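Long-range contacts in alcohol dehydrogenase (Aeropyrum pernix, PDB 1H2B), which probably oxidises alcohols with NAD+ as a zinc-dependent dehydrogenase, and is seen here with zinc, the dinucleotide and octanoic acid bound: residues E330-K335 and G349-R354; A51-T56 and E344-G349; G78-G83 and P165-G170; K26-E31 and D337-V342. All blocks are in the same frame, centred on the assembly; numbering follows the deposited sequence.

Contact 1. Residues E330-K335 and G349-R354. With NAJ (nicotinamide-adenine-dinucleotide (acidic form)), chain I.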
# COMPACT_ATOMS: atom_id res chain seq x y z
N GLU B 330 -22.66 -4.79 22.51
CA GLU B 330 -23.22 -5.30 23.74
C GLU B 330 -23.25 -4.17 24.77
O GLU B 330 -22.19 -3.70 25.23
CB GLU B 330 -22.39 -6.52 24.20
CG GLU B 330 -22.85 -7.12 25.52
CD GLU B 330 -24.19 -7.83 25.42
OE1 GLU B 330 -24.45 -8.48 24.38
OE2 GLU B 330 -24.97 -7.70 26.39
N VAL B 331 -24.46 -3.71 25.11
CA VAL B 331 -24.58 -2.53 25.96
C VAL B 331 -25.24 -2.83 27.30
O VAL B 331 -26.17 -3.62 27.40
CB VAL B 331 -25.26 -1.31 25.24
CG1 VAL B 331 -24.44 -0.91 24.00
CG2 VAL B 331 -26.67 -1.64 24.83
N ASP B 332 -24.72 -2.16 28.32
CA ASP B 332 -25.20 -2.18 29.68
C ASP B 332 -25.70 -0.74 30.01
O ASP B 332 -24.91 0.16 30.29
CB ASP B 332 -24.03 -2.64 30.54
CG ASP B 332 -24.36 -2.70 32.01
OD1 ASP B 332 -25.52 -2.98 32.34
OD2 ASP B 332 -23.51 -2.42 32.88
N ILE B 333 -27.02 -0.54 29.98
CA ILE B 333 -27.59 0.80 30.09
C ILE B 333 -27.86 1.18 31.52
O ILE B 333 -28.49 0.40 32.27
CB ILE B 333 -28.90 0.90 29.28
CG1 ILE B 333 -28.63 0.61 27.81
CG2 ILE B 333 -29.52 2.29 29.44
CD1 ILE B 333 -29.85 0.39 26.98
N HIS B 334 -27.39 2.36 31.89
CA HIS B 334 -27.57 2.92 33.22
C HIS B 334 -27.92 4.40 33.15
O HIS B 334 -27.78 5.03 32.10
CB HIS B 334 -26.32 2.70 34.05
CG HIS B 334 -26.04 1.26 34.29
ND1 HIS B 334 -26.68 0.53 35.27
CD2 HIS B 334 -25.25 0.38 33.62
CE1 HIS B 334 -26.28 -0.72 35.22
NE2 HIS B 334 -25.41 -0.84 34.23
N LYS B 335 -28.43 4.94 34.25
CA LYS B 335 -28.70 6.37 34.28
C LYS B 335 -27.43 7.18 34.51
O LYS B 335 -26.48 6.70 35.14
CB LYS B 335 -29.72 6.71 35.39
CG LYS B 335 -31.10 6.08 35.20
CD LYS B 335 -31.79 6.50 33.91
CE LYS B 335 -33.04 7.37 34.16
NZ LYS B 335 -33.80 7.68 32.89
N GLY B 349 -13.83 -5.13 36.22
CA GLY B 349 -14.01 -6.06 35.13
C GLY B 349 -15.42 -6.64 35.11
O GLY B 349 -15.63 -7.70 34.52
N GLU B 350 -16.37 -5.91 35.69
CA GLU B 350 -17.76 -6.37 35.80
C GLU B 350 -18.76 -5.79 34.81
O GLU B 350 -19.97 -5.92 35.00
CB GLU B 350 -18.29 -6.14 37.22
CG GLU B 350 -17.39 -6.76 38.28
CD GLU B 350 -17.94 -6.64 39.69
OE1 GLU B 350 -18.77 -5.74 39.97
OE2 GLU B 350 -17.50 -7.47 40.52
N VAL B 351 -18.27 -5.15 33.75
CA VAL B 351 -19.16 -4.67 32.69
C VAL B 351 -18.99 -5.60 31.49
O VAL B 351 -17.89 -5.71 30.92
CB VAL B 351 -18.84 -3.20 32.30
CG1 VAL B 351 -19.75 -2.73 31.18
CG2 VAL B 351 -18.97 -2.27 33.54
N LEU B 352 -20.07 -6.27 31.13
CA LEU B 352 -20.08 -7.07 29.92
C LEU B 352 -20.33 -6.15 28.71
O LEU B 352 -21.44 -5.59 28.52
CB LEU B 352 -21.13 -8.19 29.98
CG LEU B 352 -21.04 -9.19 28.82
CD1 LEU B 352 -19.92 -10.17 29.03
CD2 LEU B 352 -22.34 -9.98 28.71
N GLY B 353 -19.31 -6.00 27.87
CA GLY B 353 -19.40 -5.07 26.74
C GLY B 353 -19.14 -3.64 27.18
O GLY B 353 -18.14 -3.35 27.80
N ARG B 354 -20.10 -2.76 26.91
CA ARG B 354 -19.96 -1.33 27.12
C ARG B 354 -21.12 -0.78 27.91
O ARG B 354 -22.26 -0.98 27.52
CB ARG B 354 -19.94 -0.66 25.74
CG ARG B 354 -19.54 0.79 25.73
CD ARG B 354 -18.24 1.05 26.41
NE ARG B 354 -17.39 2.00 25.74
CZ ARG B 354 -16.07 2.00 25.90
NH1 ARG B 354 -15.47 1.07 26.66
NH2 ARG B 354 -15.35 2.91 25.28
PA NAJ I . -12.54 -2.44 29.20
O1A NAJ I . -12.29 -2.26 30.67
O2A NAJ I . -13.99 -2.49 28.68
O5B NAJ I . -11.94 -3.82 28.64
C5B NAJ I . -10.68 -4.33 29.08
C4B NAJ I . -10.80 -5.83 28.87
O4B NAJ I . -9.49 -6.39 29.10
C3B NAJ I . -11.81 -6.51 29.80
O3B NAJ I . -12.70 -7.38 29.09
C2B NAJ I . -10.83 -7.24 30.72
O2B NAJ I . -11.40 -8.40 31.36
C1B NAJ I . -9.67 -7.62 29.79
N9A NAJ I . -8.41 -7.92 30.48
C8A NAJ I . -7.87 -7.41 31.66
N7A NAJ I . -6.65 -7.97 31.88
C5A NAJ I . -6.41 -8.84 30.86
C6A NAJ I . -5.36 -9.68 30.56
N6A NAJ I . -4.29 -9.82 31.35
N1A NAJ I . -5.41 -10.38 29.38
C2A NAJ I . -6.50 -10.34 28.54
N3A NAJ I . -7.54 -9.53 28.86
C4A NAJ I . -7.49 -8.80 30.00
O3 NAJ I . -11.72 -1.30 28.47
PN NAJ I . -12.06 -0.50 27.11
O1N NAJ I . -12.89 0.66 27.40
O2N NAJ I . -12.47 -1.46 26.07
O5D NAJ I . -10.60 0.12 26.81
C5D NAJ I . -9.56 -0.79 26.46
C4D NAJ I . -8.23 -0.05 26.49
O4D NAJ I . -8.18 0.83 25.35
C3D NAJ I . -8.05 0.87 27.70
O3D NAJ I . -6.64 0.98 27.97
C2D NAJ I . -8.58 2.22 27.19
O2D NAJ I . -8.12 3.34 27.89
C1D NAJ I . -7.98 2.15 25.77
N1N NAJ I . -8.51 3.07 24.75
C2N NAJ I . -7.65 3.39 23.74
C3N NAJ I . -8.09 4.19 22.70
C7N NAJ I . -7.14 4.59 21.63
O7N NAJ I . -7.63 5.44 20.71
N7N NAJ I . -5.89 4.11 21.48
C4N NAJ I . -9.44 4.69 22.64
C5N NAJ I . -10.31 4.16 23.63
C6N NAJ I . -9.84 3.40 24.68
O HOH W 1 -24.06 -6.07 28.66

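Contact 2. Residues A51-T56 and E344-G349. With ZN (zinc ion), chain J; NAJ (nicotinamide-adenine-dinucleotide (acidic form)), chain I; OCA (octanoic acid (caprylic acid)), chain H.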
# COMPACT_ATOMS: atom_id res chain seq x y z
N ALA B 51 -24.40 8.24 26.45
CA ALA B 51 -23.00 8.60 26.66
C ALA B 51 -22.23 7.38 27.16
O ALA B 51 -22.47 6.89 28.26
CB ALA B 51 -22.92 9.76 27.67
N GLY B 52 -21.39 6.82 26.31
CA GLY B 52 -20.64 5.64 26.71
C GLY B 52 -19.58 5.94 27.75
O GLY B 52 -19.04 7.03 27.81
N VAL B 53 -19.30 4.93 28.58
CA VAL B 53 -18.28 5.03 29.62
C VAL B 53 -17.08 4.16 29.17
O VAL B 53 -17.25 2.98 28.89
CB VAL B 53 -18.76 4.47 30.95
CG1 VAL B 53 -17.72 4.71 32.02
CG2 VAL B 53 -20.10 5.15 31.37
N CYS B 54 -15.93 4.79 29.05
CA CYS B 54 -14.75 4.15 28.50
C CYS B 54 -13.73 3.83 29.58
O CYS B 54 -13.65 4.57 30.58
CB CYS B 54 -14.15 5.13 27.48
SG CYS B 54 -12.69 4.53 26.56
N HIS B 55 -12.90 2.80 29.39
CA HIS B 55 -11.80 2.66 30.34
C HIS B 55 -10.91 3.91 30.43
O HIS B 55 -10.28 4.17 31.46
CB HIS B 55 -10.99 1.39 30.06
CG HIS B 55 -10.30 0.82 31.27
ND1 HIS B 55 -10.61 -0.42 31.76
CD2 HIS B 55 -9.34 1.34 32.09
CE1 HIS B 55 -9.86 -0.66 32.84
NE2 HIS B 55 -9.09 0.39 33.05
N THR B 56 -10.85 4.72 29.36
CA THR B 56 -10.13 5.97 29.44
C THR B 56 -10.66 6.88 30.53
O THR B 56 -9.89 7.69 31.07
CB THR B 56 -10.22 6.67 28.10
OG1 THR B 56 -9.35 5.98 27.20
CG2 THR B 56 -9.70 8.14 28.19
N GLU B 344 -16.80 2.12 39.06
CA GLU B 344 -16.35 1.07 39.96
C GLU B 344 -16.46 -0.34 39.34
O GLU B 344 -15.50 -1.16 39.41
CB GLU B 344 -17.15 1.16 41.27
CG GLU B 344 -16.70 2.29 42.20
CD GLU B 344 -17.72 2.59 43.30
OE1 GLU B 344 -18.37 1.65 43.82
OE2 GLU B 344 -17.89 3.79 43.64
N ARG B 345 -17.60 -0.66 38.74
CA ARG B 345 -17.79 -1.97 38.09
C ARG B 345 -16.76 -2.16 36.98
O ARG B 345 -16.15 -3.21 36.84
CB ARG B 345 -19.19 -2.09 37.53
CG ARG B 345 -20.28 -2.14 38.64
CD ARG B 345 -21.68 -2.27 38.13
NE ARG B 345 -21.77 -3.31 37.10
CZ ARG B 345 -22.26 -3.11 35.88
NH1 ARG B 345 -22.74 -1.92 35.52
NH2 ARG B 345 -22.27 -4.12 35.02
N LEU B 346 -16.58 -1.11 36.19
CA LEU B 346 -15.62 -1.21 35.07
C LEU B 346 -14.22 -1.50 35.56
O LEU B 346 -13.52 -2.34 34.98
CB LEU B 346 -15.64 0.06 34.19
CG LEU B 346 -14.86 -0.03 32.86
CD1 LEU B 346 -15.40 -1.06 31.91
CD2 LEU B 346 -14.96 1.37 32.21
N GLU B 347 -13.78 -0.83 36.63
CA GLU B 347 -12.44 -1.05 37.19
C GLU B 347 -12.30 -2.52 37.62
O GLU B 347 -11.19 -3.08 37.52
CB GLU B 347 -12.22 -0.10 38.38
CG GLU B 347 -10.92 -0.29 39.16
CD GLU B 347 -9.68 0.04 38.37
OE1 GLU B 347 -9.77 0.81 37.37
OE2 GLU B 347 -8.60 -0.46 38.75
N LYS B 348 -13.41 -3.11 38.06
CA LYS B 348 -13.41 -4.52 38.54
C LYS B 348 -13.65 -5.57 37.46
O LYS B 348 -13.66 -6.78 37.75
CB LYS B 348 -14.42 -4.73 39.69
CG LYS B 348 -14.12 -3.87 40.91
CD LYS B 348 -15.29 -3.95 41.89
CE LYS B 348 -14.98 -4.90 43.03
NZ LYS B 348 -16.18 -5.69 43.47
N GLY B 349 -13.83 -5.13 36.22
CA GLY B 349 -14.01 -6.06 35.13
C GLY B 349 -15.42 -6.64 35.11
O GLY B 349 -15.63 -7.70 34.52
ZN ZN J . -12.45 6.28 25.15
PA NAJ I . -12.54 -2.44 29.20
O1A NAJ I . -12.29 -2.26 30.67
O2A NAJ I . -13.99 -2.49 28.68
O5B NAJ I . -11.94 -3.82 28.64
C5B NAJ I . -10.68 -4.33 29.08
C4B NAJ I . -10.80 -5.83 28.87
O4B NAJ I . -9.49 -6.39 29.10
C3B NAJ I . -11.81 -6.51 29.80
O3B NAJ I . -12.70 -7.38 29.09
C2B NAJ I . -10.83 -7.24 30.72
O2B NAJ I . -11.40 -8.40 31.36
C1B NAJ I . -9.67 -7.62 29.79
N9A NAJ I . -8.41 -7.92 30.48
C8A NAJ I . -7.87 -7.41 31.66
N7A NAJ I . -6.65 -7.97 31.88
C5A NAJ I . -6.41 -8.84 30.86
C6A NAJ I . -5.36 -9.68 30.56
N6A NAJ I . -4.29 -9.82 31.35
N1A NAJ I . -5.41 -10.38 29.38
C2A NAJ I . -6.50 -10.34 28.54
N3A NAJ I . -7.54 -9.53 28.86
C4A NAJ I . -7.49 -8.80 30.00
O3 NAJ I . -11.72 -1.30 28.47
PN NAJ I . -12.06 -0.50 27.11
O1N NAJ I . -12.89 0.66 27.40
O2N NAJ I . -12.47 -1.46 26.07
O5D NAJ I . -10.60 0.12 26.81
C5D NAJ I . -9.56 -0.79 26.46
C4D NAJ I . -8.23 -0.05 26.49
O4D NAJ I . -8.18 0.83 25.35
C3D NAJ I . -8.05 0.87 27.70
O3D NAJ I . -6.64 0.98 27.97
C2D NAJ I . -8.58 2.22 27.19
O2D NAJ I . -8.12 3.34 27.89
C1D NAJ I . -7.98 2.15 25.77
N1N NAJ I . -8.51 3.07 24.75
C2N NAJ I . -7.65 3.39 23.74
C3N NAJ I . -8.09 4.19 22.70
C7N NAJ I . -7.14 4.59 21.63
O7N NAJ I . -7.63 5.44 20.71
N7N NAJ I . -5.89 4.11 21.48
C4N NAJ I . -9.44 4.69 22.64
C5N NAJ I . -10.31 4.16 23.63
C6N NAJ I . -9.84 3.40 24.68
C1 OCA H . -10.07 7.60 24.08
C2 OCA H . -8.59 8.00 24.22
C3 OCA H . -8.23 9.12 23.23
C4 OCA H . -6.93 9.85 23.53
C5 OCA H . -6.79 11.04 22.59
C6 OCA H . -5.40 11.67 22.70
C7 OCA H . -5.16 12.80 21.70
C8 OCA H . -3.76 13.35 21.89
O1 OCA H . -10.59 6.83 24.93
O2 OCA H . -10.74 8.02 23.12
O HOH W 2 -7.65 0.77 35.33

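Contact 3. Residues G78-G83 and P165-G170. With ZN (zinc ion), chain J; OCA (octanoic acid (caprylic acid)), chain H.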
# COMPACT_ATOMS: atom_id res chain seq x y z
N GLY B 78 -16.93 12.46 29.31
CA GLY B 78 -17.82 11.70 28.40
C GLY B 78 -17.47 12.00 26.95
O GLY B 78 -17.80 13.08 26.45
N HIS B 79 -16.85 11.04 26.26
CA HIS B 79 -16.39 11.30 24.88
C HIS B 79 -16.93 10.29 23.86
O HIS B 79 -16.40 10.19 22.74
CB HIS B 79 -14.85 11.32 24.82
CG HIS B 79 -14.23 10.06 25.34
ND1 HIS B 79 -13.95 9.88 26.69
CD2 HIS B 79 -13.77 8.95 24.70
CE1 HIS B 79 -13.40 8.69 26.85
NE2 HIS B 79 -13.30 8.10 25.67
N GLU B 80 -18.02 9.64 24.21
CA GLU B 80 -18.59 8.58 23.39
C GLU B 80 -20.08 8.83 23.29
O GLU B 80 -20.92 8.22 23.96
CB GLU B 80 -18.21 7.21 24.01
CG GLU B 80 -18.67 6.01 23.19
CD GLU B 80 -18.09 4.74 23.77
OE1 GLU B 80 -18.78 4.14 24.61
OE2 GLU B 80 -16.96 4.37 23.39
N ASN B 81 -20.44 9.74 22.37
CA ASN B 81 -21.75 10.39 22.49
C ASN B 81 -22.67 10.28 21.29
O ASN B 81 -22.24 10.47 20.17
CB ASN B 81 -21.52 11.87 22.78
CG ASN B 81 -20.72 12.04 24.07
OD1 ASN B 81 -21.14 11.50 25.09
ND2 ASN B 81 -19.64 12.81 24.03
N VAL B 82 -23.94 10.02 21.57
CA VAL B 82 -25.02 10.16 20.58
C VAL B 82 -26.12 11.04 21.15
O VAL B 82 -26.22 11.17 22.39
CB VAL B 82 -25.66 8.81 20.16
CG1 VAL B 82 -24.68 7.99 19.27
CG2 VAL B 82 -26.16 8.02 21.38
N GLY B 83 -26.92 11.64 20.28
CA GLY B 83 -27.98 12.48 20.80
C GLY B 83 -28.78 13.06 19.65
O GLY B 83 -28.82 12.51 18.56
N PRO B 165 -21.55 3.52 21.67
CA PRO B 165 -20.14 3.11 21.73
C PRO B 165 -19.44 3.13 20.40
O PRO B 165 -18.19 3.12 20.46
CB PRO B 165 -20.22 1.69 22.31
CG PRO B 165 -21.45 1.80 23.19
CD PRO B 165 -22.43 2.45 22.23
N LEU B 166 -20.14 3.19 19.28
CA LEU B 166 -19.44 3.27 17.98
C LEU B 166 -18.59 4.55 17.90
O LEU B 166 -17.59 4.60 17.15
CB LEU B 166 -20.45 3.24 16.78
CG LEU B 166 -21.33 1.99 16.81
CD1 LEU B 166 -22.29 2.17 15.65
CD2 LEU B 166 -20.50 0.69 16.56
N ALA B 167 -18.96 5.59 18.67
CA ALA B 167 -18.31 6.90 18.59
C ALA B 167 -16.89 6.93 19.14
O ALA B 167 -16.12 7.81 18.81
CB ALA B 167 -19.14 7.94 19.34
N ASP B 168 -16.52 5.91 19.93
CA ASP B 168 -15.15 5.89 20.45
C ASP B 168 -14.63 4.44 20.51
O ASP B 168 -13.66 4.08 19.84
CB ASP B 168 -15.12 6.50 21.83
CG ASP B 168 -13.74 6.63 22.37
OD1 ASP B 168 -13.49 5.97 23.42
OD2 ASP B 168 -12.85 7.33 21.82
N ALA B 169 -15.30 3.59 21.28
CA ALA B 169 -14.92 2.17 21.28
C ALA B 169 -14.95 1.57 19.88
O ALA B 169 -13.97 0.92 19.46
CB ALA B 169 -15.85 1.34 22.19
N GLY B 170 -16.05 1.82 19.14
CA GLY B 170 -16.18 1.23 17.82
C GLY B 170 -15.18 1.78 16.82
O GLY B 170 -14.51 0.98 16.14
ZN ZN J . -12.45 6.28 25.15
C1 OCA H . -10.07 7.60 24.08
C2 OCA H . -8.59 8.00 24.22
C3 OCA H . -8.23 9.12 23.23
C4 OCA H . -6.93 9.85 23.53
C5 OCA H . -6.79 11.04 22.59
C6 OCA H . -5.40 11.67 22.70
C7 OCA H . -5.16 12.80 21.70
C8 OCA H . -3.76 13.35 21.89
O1 OCA H . -10.59 6.83 24.93
O2 OCA H . -10.74 8.02 23.12

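Contact 4. Residues K26-E31 and D337-V342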
# COMPACT_ATOMS: atom_id res chain seq x y z
N LYS B 26 -10.87 10.70 42.99
CA LYS B 26 -12.11 10.86 43.75
C LYS B 26 -13.30 10.62 42.81
O LYS B 26 -13.12 10.70 41.58
CB LYS B 26 -12.13 12.27 44.36
CG LYS B 26 -11.66 12.28 45.82
CD LYS B 26 -10.74 13.47 46.12
CE LYS B 26 -9.85 13.20 47.34
NZ LYS B 26 -10.60 12.72 48.55
N PRO B 27 -14.48 10.32 43.35
CA PRO B 27 -15.68 10.15 42.52
C PRO B 27 -15.95 11.43 41.71
O PRO B 27 -15.63 12.54 42.16
CB PRO B 27 -16.79 9.93 43.55
CG PRO B 27 -16.08 9.46 44.76
CD PRO B 27 -14.78 10.14 44.79
N LEU B 28 -16.53 11.29 40.52
CA LEU B 28 -16.99 12.49 39.81
C LEU B 28 -18.12 13.13 40.61
O LEU B 28 -18.85 12.45 41.36
CB LEU B 28 -17.49 12.14 38.40
CG LEU B 28 -16.41 11.46 37.56
CD1 LEU B 28 -17.09 10.89 36.27
CD2 LEU B 28 -15.23 12.37 37.22
N ARG B 29 -18.26 14.44 40.44
CA ARG B 29 -19.34 15.17 41.09
C ARG B 29 -20.53 15.36 40.14
O ARG B 29 -20.35 15.81 39.00
CB ARG B 29 -18.81 16.50 41.64
CG ARG B 29 -17.92 16.23 42.87
CD ARG B 29 -16.65 17.03 42.98
NE ARG B 29 -16.93 18.41 43.38
CZ ARG B 29 -16.13 19.18 44.12
NH1 ARG B 29 -14.95 18.74 44.57
NH2 ARG B 29 -16.51 20.41 44.40
N ILE B 30 -21.71 14.94 40.57
CA ILE B 30 -22.91 15.12 39.77
C ILE B 30 -23.49 16.45 40.23
O ILE B 30 -23.86 16.58 41.41
CB ILE B 30 -23.91 13.95 39.95
CG1 ILE B 30 -23.28 12.61 39.52
CG2 ILE B 30 -25.18 14.22 39.18
CD1 ILE B 30 -23.91 11.40 40.17
N GLU B 31 -23.54 17.45 39.35
CA GLU B 31 -23.91 18.80 39.77
C GLU B 31 -24.50 19.59 38.63
O GLU B 31 -24.43 19.17 37.48
CB GLU B 31 -22.70 19.54 40.31
CG GLU B 31 -21.55 19.71 39.33
CD GLU B 31 -20.23 19.90 40.02
OE1 GLU B 31 -20.19 19.82 41.26
OE2 GLU B 31 -19.23 20.13 39.32
N ASP B 337 -26.79 9.36 36.63
CA ASP B 337 -26.34 9.53 38.01
C ASP B 337 -25.78 8.26 38.64
O ASP B 337 -25.28 8.30 39.77
CB ASP B 337 -27.41 10.20 38.89
CG ASP B 337 -28.68 9.43 38.96
OD1 ASP B 337 -28.66 8.19 38.85
OD2 ASP B 337 -29.79 10.00 39.14
N GLU B 338 -25.78 7.15 37.87
CA GLU B 338 -25.06 5.94 38.28
C GLU B 338 -23.60 5.93 37.85
O GLU B 338 -22.92 4.93 38.03
CB GLU B 338 -25.75 4.67 37.73
CG GLU B 338 -27.19 4.43 38.16
CD GLU B 338 -27.78 3.26 37.43
OE1 GLU B 338 -27.30 2.11 37.62
OE2 GLU B 338 -28.72 3.48 36.63
N ILE B 339 -23.10 7.01 37.28
CA ILE B 339 -21.74 7.03 36.75
C ILE B 339 -20.65 6.45 37.64
O ILE B 339 -19.84 5.65 37.18
CB ILE B 339 -21.36 8.42 36.20
CG1 ILE B 339 -20.03 8.34 35.45
CG2 ILE B 339 -21.34 9.47 37.30
CD1 ILE B 339 -19.91 9.42 34.41
N ASN B 340 -20.63 6.82 38.92
CA ASN B 340 -19.57 6.33 39.78
C ASN B 340 -19.67 4.85 40.11
O ASN B 340 -18.62 4.18 40.15
CB ASN B 340 -19.52 7.18 41.06
CG ASN B 340 -18.99 8.54 40.79
OD1 ASN B 340 -17.90 8.73 40.25
ND2 ASN B 340 -19.75 9.54 41.21
N ASP B 341 -20.87 4.34 40.30
CA ASP B 341 -21.06 2.89 40.42
C ASP B 341 -20.60 2.17 39.14
O ASP B 341 -19.97 1.13 39.21
CB ASP B 341 -22.51 2.54 40.71
CG ASP B 341 -22.72 1.05 40.86
OD1 ASP B 341 -22.07 0.46 41.75
OD2 ASP B 341 -23.49 0.38 40.13
N VAL B 342 -20.89 2.75 37.98
CA VAL B 342 -20.46 2.10 36.73
C VAL B 342 -18.94 2.08 36.59
O VAL B 342 -18.37 1.06 36.16
CB VAL B 342 -21.12 2.78 35.50
CG1 VAL B 342 -20.49 2.27 34.18
CG2 VAL B 342 -22.60 2.53 35.52

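Contact 1. Residues E330-K335 and G349-R354
Two backbone hydrogen bonds join Glu330-Lys335 to Gly349-Arg354, and Arg354 makes both of them: its N gives a proton to Glu330 O at 2.8 Å, and its O takes one from Asp332 N at 2.8 Å. Between them the CA of Val331 comes within 3.2 Å of Arg354 O in a CA-H...O contact. A water bridges the segments, 2.7 Å from Leu352 O and also within bonding distance of Glu330 OE2; it has more acceptors around it than protons to give. This is a parallel beta bridge between Val331 and Arg354, where strands 331-335 and 354-358 begin to run side by side after the crossover through helix 339-347. Van der Waals contacts flank it: Glu330 lays CG against Leu352 O, and Asp332 OD2 stands 4.1 Å from Val351 CG1, although the main partner of that carboxylate is Arg345. His334 NE2 makes a weak bond to the same OD2, which lies in the plane of its ring. Arg354 links the bridge to the cofactor: its CG is anti to the backbone N (chi1 -169°), and its chain, bent further out, leads away from Val331. There NH1 meets NAJ O1N at 2.7 Å, at the guanidinium edge, while NE pairs with Glu80. With a leucine at Arg354, the cofactor phosphate would probably lose a charged donor and Glu80 its salt-bridge mate.

Contact 2. Residues A51-T56 and E344-G349
The His55 ring has two partners in its plane, both at the edge: ND1 donates to NAJ O1A at 2.7 Å in an almost straight bond (173°), and a water sits 2.7 Å from NE2. Leu346 CG and Glu347 OE1 approach the ring obliquely. These residues belong to the cleft where the N-terminal start of helix 55-61, in the GroES-like catalytic domain of the zinc alcohol dehydrogenases, meets the C-terminal end of helix 339-347 beside the cofactor diphosphate. The water bridges the two helices by donating to Glu347 OE1. With CG anti to the backbone N (chi1 -170°), Leu346 carries CD2 to within 3.8 Å of His55 N and on to Val53 CG1, while CD1 lies against the diphosphate oxygens. His55 N reaches that group too, donating to NAJ O1N at 2.9 Å. A phenylalanine in place of His55 would probably leave O1A without this donor and the bridging water without its ring partner. Cys54 turns away from Leu346 toward the metal: at the N-cap position, its SG accepts from Thr56 N and binds zinc at 2.3 Å. Thr56 OG1 receives a hydrogen bond from NAJ O2D and gives one to OCA O1, 2.7 Å away.

Contact 3. Residues G78-G83 and P165-G170
His79 and Asp168 meet at the zinc, which His79 NE2 holds at 2.1 Å and Asp168 OD1 at 2.0 Å. This is the active-site metal centre of the medium-chain zinc alcohol dehydrogenases; Cys54 is its third protein ligand, and oxygen O1 of the bound octanoic acid takes the fourth place. The His79 CG stands between the backbone N and the carbonyl carbon (chi1 56°), and the ring is turned at 90° to the Asp168 carboxylate, whose CG lies in the ring plane at its edge. Next comes Glu80, extended and buried, running across the start of helix 166-181. Its CG and CD pass over Pro165 CA, and its CB and CG pack on Asp168 CB. OE1 forms a salt bridge with Arg354. Through OE2, Glu80, which follows the zinc ligand His79, holds the backbone just after the zinc ligand Asp168. At Asn81, where strand 81-88 begins, the backbone N rests on Ala167 CB at 3.8 Å, and ND2 donates back to Gly78 O. The one direct hydrogen bond between the segments runs from Ala169 N to the anti side of Glu80 OE2, 2.8 Å long, with the donor 27° out of the carboxylate plane.

Contact 4. Residues K26-E31 and D337-V342
The Asn340 side-chain amide clasps the backbone of Leu28 with both its polar atoms. OD1 accepts from Leu28 N at 2.9 Å, with the donor tilted 17° from the amide carbonyl plane; the bend at the hydrogen (140°) makes this the less straight of the pair. ND2 donates to Leu28 O at 3.0 Å in a straighter bond, and that oxygen lies close to the plane of the amide. Since both ends of the group are engaged by one residue, its rotation about chi2 is fixed, and the side chain imitates a strand neighbour for the N-H and C=O of Leu28. Pro27 packs beside this clasp, its CB 3.7 Å from Asn340 OD1 and also touching ND2. The segment Lys26-Glu31 leads into strand 29-32, an outer strand of the small antiparallel sheet near the N terminus, and the first turn of helix 339-347 packs against it, preceded by a short 3-10 turn at Asp337 and Glu338. Deeper in, Leu28 and Ile339 cross at about a right angle, and their CD1 atoms meet at 3.7 Å. The Ile339 CG1 arm is anti to the backbone N (chi1 -171°), which carries CD1 inward to Leu28 while CG2 faces Ile30 CG1 at 4.3 Å. Ile339 also touches Ala19 of strand 17-21 and Leu357 of strand 354-358, linking the small sheet to the larger mixed one. Toward the more exposed edge, Ile30 reaches over the 3-10 turn: its CD1 comes to 3.4 Å from Asp337 O and 3.9 Å from Asp337 CB.

How the contacts relate
From the N terminus, the chain opens contact 4 at strand 29-32 and contact 2 at the end of strand 44-52. It then opens contact 3 at residues 78-83 and closes it at helix 166-181, so contact 3 nests inside the loops of contacts 4 and 2. After the Rossmann-type nucleotide-binding part, residues 330-335 open contact 1. Helix 339-347 then closes contact 4 at its start and contact 2 at its end, and residues 349-354 close contact 1 last. Contacts 1, 2 and 4 thus cross one another, whereas contact 1 follows contact 3 in series. The returning C-terminal segment ties the small N-terminal sheet, mixed sheet, zinc site and cofactor cleft together.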